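Local coordinates for protein phosphatase 2C (Toxoplasma gondii, PDB 3D8K) that probably removes phosphate from phosphoserine and phosphothreonine residues of proteins, as a manganese- or magnesium-dependent phosphatase of the PP2C family, at residues R78-E83 with I109-Y114; N175-L180 with R277-I282. One frame throughout, in Å; residues are numbered along the deposited sequence.

Contact 1. Residues R78-E83 with I109-Y114; sequences RDVNEE and IIFVRY. With SO4 (sulfate ion), chain H.
V80 meets F111 in a small apolar contact between the turn that leads into helix 82-97 and strand 106-115, an inner strand of the six-stranded antiparallel sheet. No hydrogen bond joins the two segments; methyl and ring carbons do the touching. CG2 of V80 comes within 3.9 Å of CD1 of F111, approaching the ring obliquely near its CB end, and the valine and phenylalanine side chains run alongside one another in opposing senses. CG2 stands anti to the backbone N, which leaves CG1 between N and the carbonyl carbon (chi1 44°). From there CG1 reaches the R113 guanidinium near its plane, 4.3 Å from NH1, a loose contact at the margin. F111 also packs on I85 of helix 82-97 and, like V80, on H169 of strand 165-173, so the valine extends a larger helix-on-sheet interface.

Polar groups hold the turn itself. N81 is the N-cap residue, its OD1 accepting from the backbone N of E84, while its ND2 donates to OD2 of D79 at 3.2 Å. That carboxylate oxygen is met on its anti side, 35° out of the carboxylate plane. One side-chain amide thus ties the helix start to the residue two positions earlier.

At the far end R78 points into a subunit interface. Its NE and NH2 both donate to O2 of a sulfate, at 2.8 and 2.9 Å; R91 and, from the second subunit, R156 also bond to this anion, which probably came from the crystallisation liquor. R78 NH1 is hydrogen-bonded to P118 O of that subunit. Helices laid against the outer face of a central beta-sandwich, here with an Asn-capped start, are typical of the PP2C fold.

Contact 2. Residues N175-L180 with R277-I282; sequences NSRCVL and RSHAAI
R177 links a sheet of the PP2C beta-sandwich to a helix lying over it: the arginine belongs to strand 177-182 of the eight-stranded antiparallel sheet, and its partners H279 and I282 sit in the first turn of helix 279-288. Their spacing of three residues puts both beside one guanidinium.

The contacts across are van der Waals, with no hydrogen bond. CD1 of I282 lies 3.4 Å from NH1 of R177; the isoleucine's extended chain (chi2 175°) brings that methyl to the arginine and lies roughly perpendicular to it. The H279 side chain also runs crosswise to the arginine. Its ring plane is 44° from the guanidinium, and R177 NH2 lies near the ring plane, at the edge. ND1 of H279 is 4.5 Å from NH2 of R177, too far for a bond. The guanidinium gets there through a bend at chi3 (88°) in an otherwise extended chain, and F273 packs on the same arginine.

Within segment 277-282, hydrogen bonds cap the helix start, where S278 is the N-cap residue. Its OG takes a weak bond from A280 N, bent to 123°, and a shorter one from A281 N at 2.8 Å. Back at the arginine, NH2 of R177 makes its nearest approach to the helix at CB of H279, 3.6 Å away and oblique to the guanidinium plane.

Contact 1 and contact 2 lie on opposite sides of the chain's centre, their own centres about 22 Å apart, and each joins the entry to a helix (the turn before helix 82-97 in contact 1, the first turn of helix 279-288 in contact 2) to a strand of a different sheet. Between them the two sheets face each other and touch: CD1 of I110, in strand 106-115, lies 3.6 Å from SG of C178, in strand 177-182. Together they trace a helix-sheet-sheet-helix section through the PP2C sandwich. Both segments of contact 1 precede those of contact 2 in the sequence. The sulfate belongs to contact 1, at the interface with the second subunit.

Contact 1. Residues R78-E83 with I109-Y114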
loop_
_atom_site.group_PDB
_atom_site.type_symbol
_atom_site.label_atom_id
_atom_site.label_comp_id
_atom_site.label_asym_id
_atom_site.label_seq_id
_atom_site.Cartn_x
_atom_site.Cartn_y
_atom_site.Cartn_z
ATOM N N ARG C 78 5.719 -24.198 0.831
ATOM C CA ARG C 78 4.262 -24.090 0.984
ATOM C C ARG C 78 3.900 -23.941 2.441
ATOM O O ARG C 78 2.746 -23.751 2.801
ATOM C CB ARG C 78 3.561 -25.326 0.433
ATOM C CG ARG C 78 3.712 -25.506 -1.035
ATOM C CD ARG C 78 2.626 -26.397 -1.550
ATOM N NE ARG C 78 2.792 -26.648 -2.968
ATOM C CZ ARG C 78 1.856 -27.173 -3.746
ATOM N NH1 ARG C 78 0.673 -27.503 -3.244
ATOM N NH2 ARG C 78 2.108 -27.370 -5.029
ATOM N N ASP C 79 4.916 -24.059 3.273
ATOM C CA ASP C 79 4.783 -23.928 4.704
ATOM C C ASP C 79 6.179 -24.181 5.217
ATOM O O ASP C 79 7.010 -24.751 4.512
ATOM C CB ASP C 79 3.799 -24.953 5.254
ATOM C CG ASP C 79 3.570 -24.784 6.734
ATOM O OD1 ASP C 79 3.527 -23.617 7.187
ATOM O OD2 ASP C 79 3.439 -25.810 7.440
ATOM N N VAL C 80 6.461 -23.736 6.426
ATOM C CA VAL C 80 7.789 -23.930 6.964
ATOM C C VAL C 80 7.793 -25.109 7.917
ATOM O O VAL C 80 7.288 -25.025 9.027
ATOM C CB VAL C 80 8.292 -22.641 7.658
ATOM C CG1 VAL C 80 7.180 -22.053 8.503
ATOM C CG2 VAL C 80 9.509 -22.938 8.518
ATOM N N ASN C 81 8.330 -26.225 7.435
ATOM C CA ASN C 81 8.444 -27.455 8.203
ATOM C C ASN C 81 9.481 -28.351 7.548
ATOM O O ASN C 81 10.044 -28.020 6.505
ATOM C CB ASN C 81 7.104 -28.201 8.293
ATOM C CG ASN C 81 6.591 -28.681 6.941
ATOM O OD1 ASN C 81 7.266 -29.416 6.228
ATOM N ND2 ASN C 81 5.378 -28.272 6.592
ATOM N N GLU C 82 9.728 -29.492 8.172
ATOM C CA GLU C 82 10.699 -30.441 7.659
ATOM C C GLU C 82 10.461 -30.829 6.205
ATOM O O GLU C 82 11.286 -30.534 5.352
ATOM C CB GLU C 82 10.705 -31.683 8.544
ATOM C CG GLU C 82 11.477 -32.850 7.996
ATOM C CD GLU C 82 11.586 -33.965 9.011
ATOM O OE1 GLU C 82 12.098 -35.048 8.657
ATOM O OE2 GLU C 82 11.159 -33.751 10.170
ATOM N N GLU C 83 9.334 -31.474 5.920
ATOM C CA GLU C 83 9.020 -31.915 4.560
ATOM C C GLU C 83 9.234 -30.842 3.510
ATOM O O GLU C 83 9.845 -31.094 2.466
ATOM C CB GLU C 83 7.582 -32.417 4.480
ATOM C CG GLU C 83 7.248 -33.429 5.571
ATOM C CD GLU C 83 6.355 -32.858 6.669
ATOM O OE1 GLU C 83 5.112 -32.880 6.494
ATOM O OE2 GLU C 83 6.895 -32.384 7.695
ATOM N N ILE C 109 20.596 -23.211 7.946
ATOM C CA ILE C 109 19.518 -22.259 7.766
ATOM C C ILE C 109 18.644 -22.160 8.999
ATOM O O ILE C 109 18.240 -23.166 9.564
ATOM C CB ILE C 109 18.645 -22.634 6.572
ATOM C CG1 ILE C 109 19.523 -22.834 5.331
ATOM C CG2 ILE C 109 17.611 -21.553 6.352
ATOM C CD1 ILE C 109 18.757 -23.034 4.037
ATOM N N ILE C 110 18.363 -20.935 9.418
ATOM C CA ILE C 110 17.531 -20.730 10.579
ATOM C C ILE C 110 16.267 -19.946 10.257
ATOM O O ILE C 110 16.329 -18.844 9.736
ATOM C CB ILE C 110 18.301 -19.985 11.675
ATOM C CG1 ILE C 110 19.638 -20.673 11.931
ATOM C CG2 ILE C 110 17.499 -19.976 12.944
ATOM C CD1 ILE C 110 20.576 -19.873 12.800
ATOM N N PHE C 111 15.121 -20.538 10.562
ATOM C CA PHE C 111 13.836 -19.890 10.364
ATOM C C PHE C 111 13.380 -19.477 11.752
ATOM O O PHE C 111 13.352 -20.303 12.674
ATOM C CB PHE C 111 12.826 -20.870 9.787
ATOM C CG PHE C 111 13.202 -21.389 8.447
ATOM C CD1 PHE C 111 12.587 -20.898 7.300
ATOM C CD2 PHE C 111 14.196 -22.352 8.316
ATOM C CE1 PHE C 111 12.955 -21.356 6.036
ATOM C CE2 PHE C 111 14.571 -22.815 7.069
ATOM C CZ PHE C 111 13.947 -22.316 5.924
ATOM N N VAL C 112 13.035 -18.206 11.922
ATOM C CA VAL C 112 12.574 -17.757 13.224
ATOM C C VAL C 112 11.211 -17.061 13.160
ATOM O O VAL C 112 11.066 -15.993 12.556
ATOM C CB VAL C 112 13.625 -16.849 13.862
ATOM C CG1 VAL C 112 13.183 -16.435 15.262
ATOM C CG2 VAL C 112 14.947 -17.593 13.916
ATOM N N ARG C 113 10.207 -17.688 13.772
ATOM C CA ARG C 113 8.850 -17.142 13.797
ATOM C C ARG C 113 8.463 -16.841 15.230
ATOM O O ARG C 113 8.853 -17.553 16.150
ATOM C CB ARG C 113 7.838 -18.142 13.196
ATOM C CG ARG C 113 6.372 -17.647 13.140
ATOM C CD ARG C 113 5.563 -18.203 11.928
ATOM N NE ARG C 113 4.971 -17.132 11.100
ATOM C CZ ARG C 113 4.758 -17.193 9.777
ATOM N NH1 ARG C 113 5.078 -18.290 9.084
ATOM N NH2 ARG C 113 4.261 -16.130 9.137
ATOM N N TYR C 114 7.711 -15.765 15.414
ATOM C CA TYR C 114 7.227 -15.390 16.730
ATOM C C TYR C 114 5.720 -15.469 16.664
ATOM O O TYR C 114 5.110 -15.023 15.698
ATOM C CB TYR C 114 7.624 -13.959 17.087
ATOM C CG TYR C 114 6.860 -13.381 18.275
ATOM C CD1 TYR C 114 7.236 -13.669 19.589
ATOM C CD2 TYR C 114 5.755 -12.552 18.078
ATOM C CE1 TYR C 114 6.535 -13.148 20.674
ATOM C CE2 TYR C 114 5.043 -12.028 19.155
ATOM C CZ TYR C 114 5.439 -12.327 20.448
ATOM O OH TYR C 114 4.747 -11.790 21.511
HETATM S S SO4 H . 5.738 -26.155 -5.800
HETATM O O1 SO4 H . 5.643 -27.515 -6.344
HETATM O O2 SO4 H . 4.596 -25.894 -4.922
HETATM O O3 SO4 H . 6.989 -26.029 -5.044
HETATM O O4 SO4 H . 5.717 -25.170 -6.888
#

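Contact 2. Residues N175-L180 with R277-I282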
loop_
_atom_site.group_PDB
_atom_site.type_symbol
_atom_site.label_atom_id
_atom_site.label_comp_id
_atom_site.label_asym_id
_atom_site.label_seq_id
_atom_site.Cartn_x
_atom_site.Cartn_y
_atom_site.Cartn_z
ATOM N N ASN C 175 29.150 -28.982 8.731
ATOM C CA ASN C 175 29.825 -28.866 10.009
ATOM C C ASN C 175 29.615 -27.550 10.751
ATOM O O ASN C 175 30.344 -27.254 11.694
ATOM C CB ASN C 175 31.322 -29.116 9.820
ATOM C CG ASN C 175 31.946 -28.193 8.783
ATOM O OD1 ASN C 175 31.252 -27.429 8.103
ATOM N ND2 ASN C 175 33.264 -28.265 8.653
ATOM N N SER C 176 28.636 -26.754 10.345
ATOM C CA SER C 176 28.397 -25.503 11.057
ATOM C C SER C 176 27.626 -25.824 12.324
ATOM O O SER C 176 27.029 -26.900 12.441
ATOM C CB SER C 176 27.613 -24.511 10.196
ATOM O OG SER C 176 28.452 -23.928 9.212
ATOM N N ARG C 177 27.649 -24.899 13.280
ATOM C CA ARG C 177 26.965 -25.113 14.549
ATOM C C ARG C 177 26.032 -23.970 14.894
ATOM O O ARG C 177 26.270 -22.820 14.535
ATOM C CB ARG C 177 27.992 -25.336 15.658
ATOM C CG ARG C 177 29.086 -26.293 15.223
ATOM C CD ARG C 177 29.931 -26.810 16.361
ATOM N NE ARG C 177 29.359 -28.009 16.971
ATOM C CZ ARG C 177 30.080 -28.947 17.585
ATOM N NH1 ARG C 177 31.400 -28.823 17.666
ATOM N NH2 ARG C 177 29.486 -30.009 18.122
ATOM N N CYS C 178 24.960 -24.310 15.595
ATOM C CA CYS C 178 23.946 -23.341 15.970
ATOM C C CYS C 178 23.486 -23.613 17.404
ATOM O O CYS C 178 22.999 -24.700 17.701
ATOM C CB CYS C 178 22.782 -23.475 14.997
ATOM S SG CYS C 178 21.442 -22.349 15.281
ATOM N N VAL C 179 23.636 -22.638 18.295
ATOM C CA VAL C 179 23.235 -22.853 19.682
ATOM C C VAL C 179 22.234 -21.844 20.229
ATOM O O VAL C 179 22.207 -20.685 19.812
ATOM C CB VAL C 179 24.456 -22.869 20.621
ATOM C CG1 VAL C 179 25.557 -23.697 20.008
ATOM C CG2 VAL C 179 24.924 -21.463 20.895
ATOM N N LEU C 180 21.414 -22.296 21.170
ATOM C CA LEU C 180 20.403 -21.439 21.779
ATOM C C LEU C 180 20.856 -21.007 23.167
ATOM O O LEU C 180 21.225 -21.846 23.992
ATOM C CB LEU C 180 19.071 -22.188 21.904
ATOM C CG LEU C 180 17.737 -21.423 21.841
ATOM C CD1 LEU C 180 16.766 -21.990 22.870
ATOM C CD2 LEU C 180 17.955 -19.944 22.091
ATOM N N ARG C 277 38.333 -28.277 23.450
ATOM C CA ARG C 277 38.592 -29.633 23.922
ATOM C C ARG C 277 37.362 -30.543 23.883
ATOM O O ARG C 277 37.478 -31.758 24.036
ATOM C CB ARG C 277 39.143 -29.575 25.346
ATOM C CG ARG C 277 38.182 -28.982 26.356
ATOM C CD ARG C 277 38.876 -28.735 27.681
ATOM N NE ARG C 277 37.913 -28.587 28.765
ATOM C CZ ARG C 277 38.245 -28.461 30.044
ATOM N NH1 ARG C 277 39.524 -28.458 30.396
ATOM N NH2 ARG C 277 37.301 -28.356 30.973
ATOM N N SER C 278 36.189 -29.955 23.677
ATOM C CA SER C 278 34.946 -30.720 23.628
ATOM C C SER C 278 33.801 -29.865 23.099
ATOM O O SER C 278 33.896 -28.640 23.055
ATOM C CB SER C 278 34.577 -31.219 25.023
ATOM O OG SER C 278 34.140 -30.140 25.833
ATOM N N HIS C 279 32.716 -30.509 22.695
ATOM C CA HIS C 279 31.576 -29.757 22.204
ATOM C C HIS C 279 30.875 -29.123 23.408
ATOM O O HIS C 279 30.065 -28.209 23.263
ATOM C CB HIS C 279 30.609 -30.665 21.432
ATOM C CG HIS C 279 29.968 -31.724 22.270
ATOM N ND1 HIS C 279 28.896 -32.468 21.828
ATOM C CD2 HIS C 279 30.242 -32.164 23.522
ATOM C CE1 HIS C 279 28.534 -33.319 22.772
ATOM N NE2 HIS C 279 29.334 -33.155 23.810
ATOM N N ALA C 280 31.202 -29.619 24.600
ATOM C CA ALA C 280 30.625 -29.099 25.830
ATOM C C ALA C 280 31.377 -27.825 26.156
ATOM O O ALA C 280 30.824 -26.881 26.722
ATOM C CB ALA C 280 30.783 -30.107 26.955
ATOM N N ALA C 281 32.653 -27.806 25.793
ATOM C CA ALA C 281 33.485 -26.634 26.031
ATOM C C ALA C 281 32.849 -25.439 25.314
ATOM O O ALA C 281 32.770 -24.338 25.870
ATOM C CB ALA C 281 34.907 -26.882 25.515
ATOM N N ILE C 282 32.389 -25.678 24.083
ATOM C CA ILE C 282 31.748 -24.658 23.254
ATOM C C ILE C 282 30.490 -24.102 23.927
ATOM O O ILE C 282 30.342 -22.891 24.081
ATOM C CB ILE C 282 31.369 -25.236 21.859
ATOM C CG1 ILE C 282 32.635 -25.615 21.085
ATOM C CG2 ILE C 282 30.581 -24.220 21.058
ATOM C CD1 ILE C 282 32.378 -26.306 19.731
#